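Local coordinates for T9SS C-terminal target domain-containing protein (PDB 5JVK), which probably hydrolyses O-glycosidic bonds as an endo-acting family 39 glycoside hydrolase of a gut symbiont, at residues P229-L234 with A268-V273; V279-G284 with R328-L334. One frame throughout, in Å; residues are numbered along the deposited sequence.

Contact 1 of 2, residues P229-L234 with A268-V273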
loop_
_atom_site.group_PDB
_atom_site.type_symbol
_atom_site.label_atom_id
_atom_site.label_comp_id
_atom_site.label_asym_id
_atom_site.label_seq_id
_atom_site.Cartn_x
_atom_site.Cartn_y
_atom_site.Cartn_z
ATOM N N PRO A 229 26.176 5.999 -4.269
ATOM C CA PRO A 229 25.620 5.764 -5.609
ATOM C C PRO A 229 26.652 5.468 -6.710
ATOM O O PRO A 229 26.499 4.487 -7.441
ATOM C CB PRO A 229 24.878 7.070 -5.909
ATOM C CG PRO A 229 24.455 7.569 -4.576
ATOM C CD PRO A 229 25.527 7.152 -3.611
ATOM N N VAL A 230 27.687 6.299 -6.813
ATOM C CA VAL A 230 28.659 6.203 -7.910
ATOM C C VAL A 230 29.795 5.221 -7.604
ATOM O O VAL A 230 30.138 4.394 -8.449
ATOM C CB VAL A 230 29.238 7.592 -8.269
ATOM C CG1 VAL A 230 30.241 7.490 -9.418
ATOM C CG2 VAL A 230 28.109 8.555 -8.626
ATOM N N LYS A 231 30.373 5.318 -6.409
ATOM C CA LYS A 231 31.574 4.546 -6.049
ATOM C C LYS A 231 31.306 3.107 -5.605
ATOM O O LYS A 231 32.150 2.242 -5.826
ATOM C CB LYS A 231 32.377 5.271 -4.961
ATOM C CG LYS A 231 32.974 6.593 -5.416
ATOM C CD LYS A 231 33.710 7.294 -4.287
ATOM C CE LYS A 231 34.170 8.680 -4.711
ATOM N NZ LYS A 231 34.859 9.403 -3.608
ATOM N N ASP A 232 30.160 2.859 -4.965
ATOM C CA ASP A 232 29.816 1.522 -4.447
ATOM C C ASP A 232 28.701 0.835 -5.232
ATOM O O ASP A 232 28.870 -0.304 -5.680
ATOM C CB ASP A 232 29.427 1.601 -2.964
ATOM C CG ASP A 232 30.561 2.098 -2.075
ATOM O OD1 ASP A 232 31.746 1.880 -2.408
ATOM O OD2 ASP A 232 30.260 2.707 -1.027
ATOM N N TYR A 233 27.570 1.519 -5.398
ATOM C CA TYR A 233 26.378 0.910 -6.000
ATOM C C TYR A 233 26.510 0.665 -7.508
ATOM O O TYR A 233 26.200 -0.427 -7.981
ATOM C CB TYR A 233 25.127 1.751 -5.715
ATOM C CG TYR A 233 23.833 1.007 -5.971
ATOM C CD1 TYR A 233 23.141 0.387 -4.928
ATOM C CD2 TYR A 233 23.304 0.913 -7.260
ATOM C CE1 TYR A 233 21.959 -0.301 -5.163
ATOM C CE2 TYR A 233 22.128 0.225 -7.503
ATOM C CZ TYR A 233 21.462 -0.380 -6.454
ATOM O OH TYR A 233 20.289 -1.049 -6.699
ATOM N N LEU A 234 26.955 1.672 -8.255
ATOM C CA LEU A 234 27.030 1.569 -9.721
ATOM C C LEU A 234 27.959 0.444 -10.229
ATOM O O LEU A 234 27.617 -0.222 -11.207
ATOM C CB LEU A 234 27.388 2.928 -10.352
ATOM C CG LEU A 234 27.442 3.045 -11.882
ATOM C CD1 LEU A 234 26.181 2.509 -12.549
ATOM C CD2 LEU A 234 27.668 4.495 -12.280
ATOM N N ALA A 268 18.444 12.029 -4.944
ATOM C CA ALA A 268 19.748 11.880 -4.292
ATOM C C ALA A 268 20.516 10.632 -4.739
ATOM O O ALA A 268 21.744 10.627 -4.682
ATOM C CB ALA A 268 19.595 11.894 -2.776
ATOM N N PHE A 269 19.804 9.586 -5.168
ATOM C CA PHE A 269 20.441 8.379 -5.716
ATOM C C PHE A 269 20.638 8.477 -7.226
ATOM O O PHE A 269 21.731 8.215 -7.728
ATOM C CB PHE A 269 19.631 7.115 -5.398
ATOM C CG PHE A 269 20.102 5.893 -6.146
ATOM C CD1 PHE A 269 21.166 5.132 -5.669
ATOM C CD2 PHE A 269 19.499 5.517 -7.348
ATOM C CE1 PHE A 269 21.611 4.015 -6.369
ATOM C CE2 PHE A 269 19.940 4.403 -8.050
ATOM C CZ PHE A 269 20.997 3.650 -7.561
ATOM N N ILE A 270 19.572 8.826 -7.943
ATOM C CA ILE A 270 19.563 8.756 -9.409
ATOM C C ILE A 270 20.446 9.817 -10.082
ATOM O O ILE A 270 21.125 9.507 -11.059
ATOM C CB ILE A 270 18.115 8.767 -9.985
ATOM C CG1 ILE A 270 18.084 8.248 -11.431
ATOM C CG2 ILE A 270 17.477 10.148 -9.907
ATOM C CD1 ILE A 270 18.410 6.776 -11.577
ATOM N N ILE A 271 20.454 11.044 -9.558
ATOM C CA ILE A 271 21.206 12.145 -10.186
ATOM C C ILE A 271 22.730 11.886 -10.235
ATOM O O ILE A 271 23.340 12.092 -11.285
ATOM C CB ILE A 271 20.864 13.529 -9.557
ATOM C CG1 ILE A 271 19.408 13.904 -9.881
ATOM C CG2 ILE A 271 21.815 14.621 -10.056
ATOM C CD1 ILE A 271 18.888 15.120 -9.140
ATOM N N PRO A 272 23.346 11.443 -9.115
ATOM C CA PRO A 272 24.761 11.032 -9.189
ATOM C C PRO A 272 25.043 9.902 -10.186
ATOM O O PRO A 272 26.089 9.909 -10.838
ATOM C CB PRO A 272 25.070 10.555 -7.765
ATOM C CG PRO A 272 24.092 11.253 -6.895
ATOM C CD PRO A 272 22.867 11.520 -7.721
ATOM N N VAL A 273 24.115 8.950 -10.288
ATOM C CA VAL A 273 24.247 7.802 -11.191
ATOM C C VAL A 273 24.140 8.241 -12.655
ATOM O O VAL A 273 24.886 7.745 -13.500
ATOM C CB VAL A 273 23.201 6.701 -10.870
ATOM C CG1 VAL A 273 23.219 5.584 -11.912
ATOM C CG2 VAL A 273 23.441 6.117 -9.480
#

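Contact 2 of 2, residues V279-G284 with R328-L334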
loop_
_atom_site.group_PDB
_atom_site.type_symbol
_atom_site.label_atom_id
_atom_site.label_comp_id
_atom_site.label_asym_id
_atom_site.label_seq_id
_atom_site.Cartn_x
_atom_site.Cartn_y
_atom_site.Cartn_z
ATOM N N VAL A 279 23.012 5.629 -16.695
ATOM C CA VAL A 279 21.587 5.514 -17.059
ATOM C C VAL A 279 21.170 4.160 -17.665
ATOM O O VAL A 279 20.074 3.669 -17.372
ATOM C CB VAL A 279 21.146 6.674 -17.999
ATOM C CG1 VAL A 279 21.795 6.575 -19.377
ATOM C CG2 VAL A 279 19.627 6.733 -18.123
ATOM N N ASP A 280 22.039 3.565 -18.486
ATOM C CA ASP A 280 21.725 2.313 -19.203
ATOM C C ASP A 280 21.680 1.060 -18.333
ATOM O O ASP A 280 21.104 0.052 -18.748
ATOM C CB ASP A 280 22.722 2.066 -20.344
ATOM C CG ASP A 280 22.576 3.053 -21.476
ATOM O OD1 ASP A 280 21.435 3.286 -21.933
ATOM O OD2 ASP A 280 23.607 3.591 -21.924
ATOM N N PHE A 281 22.276 1.112 -17.142
ATOM C CA PHE A 281 22.390 -0.073 -16.281
ATOM C C PHE A 281 21.182 -0.314 -15.360
ATOM O O PHE A 281 21.266 -1.113 -14.420
ATOM C CB PHE A 281 23.710 -0.012 -15.500
ATOM C CG PHE A 281 24.919 0.042 -16.395
ATOM C CD1 PHE A 281 25.439 -1.126 -16.953
ATOM C CD2 PHE A 281 25.510 1.258 -16.720
ATOM C CE1 PHE A 281 26.541 -1.082 -17.799
ATOM C CE2 PHE A 281 26.612 1.309 -17.567
ATOM C CZ PHE A 281 27.129 0.138 -18.105
ATOM N N GLN A 282 20.069 0.379 -15.627
ATOM C CA GLN A 282 18.773 0.080 -15.009
ATOM C C GLN A 282 17.635 0.190 -16.021
ATOM O O GLN A 282 17.769 0.829 -17.069
ATOM C CB GLN A 282 18.452 1.046 -13.863
ATOM C CG GLN A 282 19.622 1.467 -12.994
ATOM C CD GLN A 282 20.057 2.901 -13.206
ATOM O OE1 GLN A 282 20.190 3.372 -14.337
ATOM N NE2 GLN A 282 20.290 3.604 -12.108
ATOM N N ASP A 283 16.518 -0.446 -15.678
ATOM C CA ASP A 283 15.227 -0.198 -16.321
ATOM C C ASP A 283 14.416 0.837 -15.527
ATOM O O ASP A 283 13.555 1.519 -16.083
ATOM C CB ASP A 283 14.445 -1.505 -16.445
ATOM C CG ASP A 283 15.225 -2.586 -17.176
ATOM O OD1 ASP A 283 15.859 -2.279 -18.204
ATOM O OD2 ASP A 283 15.207 -3.746 -16.714
ATOM N N GLY A 284 14.683 0.937 -14.227
ATOM C CA GLY A 284 14.074 1.960 -13.384
ATOM C C GLY A 284 14.773 2.064 -12.044
ATOM O O GLY A 284 15.707 1.306 -11.768
ATOM N N ARG A 328 17.576 6.779 -21.527
ATOM C CA ARG A 328 18.624 5.785 -21.776
ATOM C C ARG A 328 19.153 5.923 -23.209
ATOM O O ARG A 328 18.585 6.672 -24.016
ATOM C CB ARG A 328 18.082 4.369 -21.569
ATOM C CG ARG A 328 17.592 4.066 -20.161
ATOM C CD ARG A 328 16.972 2.683 -20.095
ATOM N NE ARG A 328 18.002 1.641 -20.062
ATOM C CZ ARG A 328 17.992 0.500 -20.757
ATOM N NH1 ARG A 328 17.002 0.190 -21.600
ATOM N NH2 ARG A 328 19.004 -0.352 -20.614
ATOM N N SER A 329 20.222 5.187 -23.526
ATOM C CA SER A 329 20.800 5.165 -24.882
ATOM C C SER A 329 19.795 4.684 -25.928
ATOM O O SER A 329 19.676 5.280 -27.001
ATOM C CB SER A 329 22.050 4.284 -24.926
ATOM O OG SER A 329 23.069 4.824 -24.110
ATOM N N ASP A 330 19.049 3.630 -25.590
ATOM C CA ASP A 330 17.936 3.145 -26.430
ATOM C C ASP A 330 16.648 4.002 -26.349
ATOM O O ASP A 330 15.598 3.585 -26.842
ATOM C CB ASP A 330 17.636 1.655 -26.137
ATOM C CG ASP A 330 17.100 1.398 -24.723
ATOM O OD1 ASP A 330 16.891 2.351 -23.942
ATOM O OD2 ASP A 330 16.891 0.213 -24.390
ATOM N N LYS A 331 16.740 5.175 -25.710
ATOM C CA LYS A 331 15.655 6.155 -25.566
ATOM C C LYS A 331 14.456 5.709 -24.705
ATOM O O LYS A 331 13.442 6.411 -24.651
ATOM C CB LYS A 331 15.188 6.665 -26.940
ATOM C CG LYS A 331 16.267 7.359 -27.768
ATOM C CD LYS A 331 16.638 8.718 -27.182
ATOM C CE LYS A 331 17.432 9.579 -28.152
ATOM N NZ LYS A 331 18.856 9.154 -28.246
ATOM N N LYS A 332 14.580 4.578 -24.004
ATOM C CA LYS A 332 13.549 4.141 -23.070
ATOM C C LYS A 332 13.664 4.993 -21.813
ATOM O O LYS A 332 14.765 5.346 -21.382
ATOM C CB LYS A 332 13.689 2.655 -22.715
ATOM C CG LYS A 332 13.568 1.693 -23.891
ATOM C CD LYS A 332 12.149 1.610 -24.445
ATOM C CE LYS A 332 12.122 0.897 -25.791
ATOM N NZ LYS A 332 10.807 1.024 -26.478
ATOM N N GLU A 333 12.515 5.328 -21.243
ATOM C CA GLU A 333 12.443 6.154 -20.050
ATOM C C GLU A 333 12.632 5.271 -18.820
ATOM O O GLU A 333 12.076 4.177 -18.761
ATOM C CB GLU A 333 11.084 6.841 -20.013
ATOM C CG GLU A 333 10.955 7.923 -18.967
ATOM C CD GLU A 333 9.755 8.809 -19.216
ATOM O OE1 GLU A 333 8.786 8.737 -18.433
ATOM O OE2 GLU A 333 9.779 9.567 -20.207
ATOM N N LEU A 334 13.422 5.733 -17.852
ATOM C CA LEU A 334 13.557 5.017 -16.581
ATOM C C LEU A 334 12.259 5.145 -15.778
ATOM O O LEU A 334 11.772 6.256 -15.550
ATOM C CB LEU A 334 14.725 5.550 -15.749
ATOM C CG LEU A 334 16.154 5.319 -16.245
ATOM C CD1 LEU A 334 17.131 5.994 -15.291
ATOM C CD2 LEU A 334 16.470 3.836 -16.373
HETATM O O HOH W 1 13.511 1.721 -18.904
#

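Contact 1 of 2, residues P229-L234 with A268-V273
Pro229 and Phe269 bring their CA atoms to 5.8 Å, and those of Val230 and Val273 come equally near, at 5.7 Å, where the first turn of helix 229-247 meets the approach to, and start of, helix 270-275. That first turn is a wide pi-type one, with Leu234 N bonded to Pro229 O. These helices follow consecutive strands, 217-220 and 252-255, of the closed eight-stranded parallel beta/alpha barrel. Phe269 drives its CE1-CZ edge onto one face of the Tyr233 ring in a T-shaped stack, the centroids 5.0 Å apart and the planes at 86°. CE1 sits over the rim of the tyrosine ring, and CZ reaches Tyr233 CD2 at 3.6 Å. Both aromatic side chains have CG anti to the backbone N (chi1 -164° for Tyr233), which swings the rings toward each other. Next to the ring pair, Pro229 CB fits among three neighbours: Phe269 CD1, Pro272 CB and Val273 CG2, the last two each at 4.0 Å. Val230 extends this apolar patch with CG2 against Pro272 CB at 3.7 Å, and Leu234 CD1 meets Val273 CG1 more loosely. The tyrosine hydroxyl points past the contact to Leu220 O, on the preceding barrel strand. Cutting the tyrosine back to alanine is likely to leave the phenylalanine edge without a face to rest on and Leu220 O without its hydroxyl donor. With no hydrogen bond between the segments, cohesion here rests on shape and ring orientation, while the one strong polar anchor of the tyrosine ties the helix to the barrel wall.

Contact 2 of 2, residues V279-G284 with R328-L334
This is a polar, turn-centred loop contact on the beta/alpha barrel: the loop at 279-284 leads into strand 284-287, and the loop at 328-334 leads into strand 335-341, its neighbour in the parallel sheet, so the contact lies at the end where these strands begin. A type I beta turn from Arg328 to Lys331, closed by Lys331 N bonding to Arg328 O, offers two donors to one carboxylate. Asp280 OD1 accepts Ser329 N at 2.8 Å and OD2 accepts Ser329 OG at 2.6 Å, each through its syn lone pair, and this two-pronged grip fixes the rotation of the aspartate. Arg328 adds a bond from its side chain to the backbone of 279-284. Its chain bends at chi3 (77°), bringing the guanidinium beside that backbone, where NH2 gives a nearly straight bond (172°) to Asp280 O, which lies in the guanidinium plane. NH1 forms a salt bridge with Asp330 OD2 at 2.8 Å, while Asp330 OD1 takes Lys332 N in an Asx turn, so one carboxylate holds both the arginine and the residue that follows the beta turn. Asp283 OD1 lies over a face of the guanidinium, too distant for a salt bridge; its firmer partners are Tyr241, with Lys245 and Leu253 N on its other oxygen, though the nearby negative charge would probably still favour the arginine. Further in, toward the buried Leu334, CD1 of that leucine packs against Val279 CG2 at 3.8 Å, and its CD2 comes up to the backbone of Gln282. Where the strands open, Leu334 CA makes a CH contact with Asp283 O, and a water donates to both Asp283 O and Glu333 O, 2.8 Å from each.

Overall arrangement
Both contacts are partly buried and lie on the same side of the chain's centre, their own centres about 15 Å apart, but contact 1 is at the starts of helices and contact 2 where strands begin. Contact 1 joins two successive helices through apolar and aromatic packing, and none of its touching residues is exposed. Contact 2 couples two loops that feed adjacent strands; its outer part, reaching exposed residues, is charged and hydrogen-bonded, and its inner part is apolar. Helix 270-275, part of contact 1, also packs against contact 2: Ile270 CD1 meets Leu334 CD1 at 4.0 Å, and Val273 touches the Gln282 side chain. In sequence, contact 1 precedes contact 2.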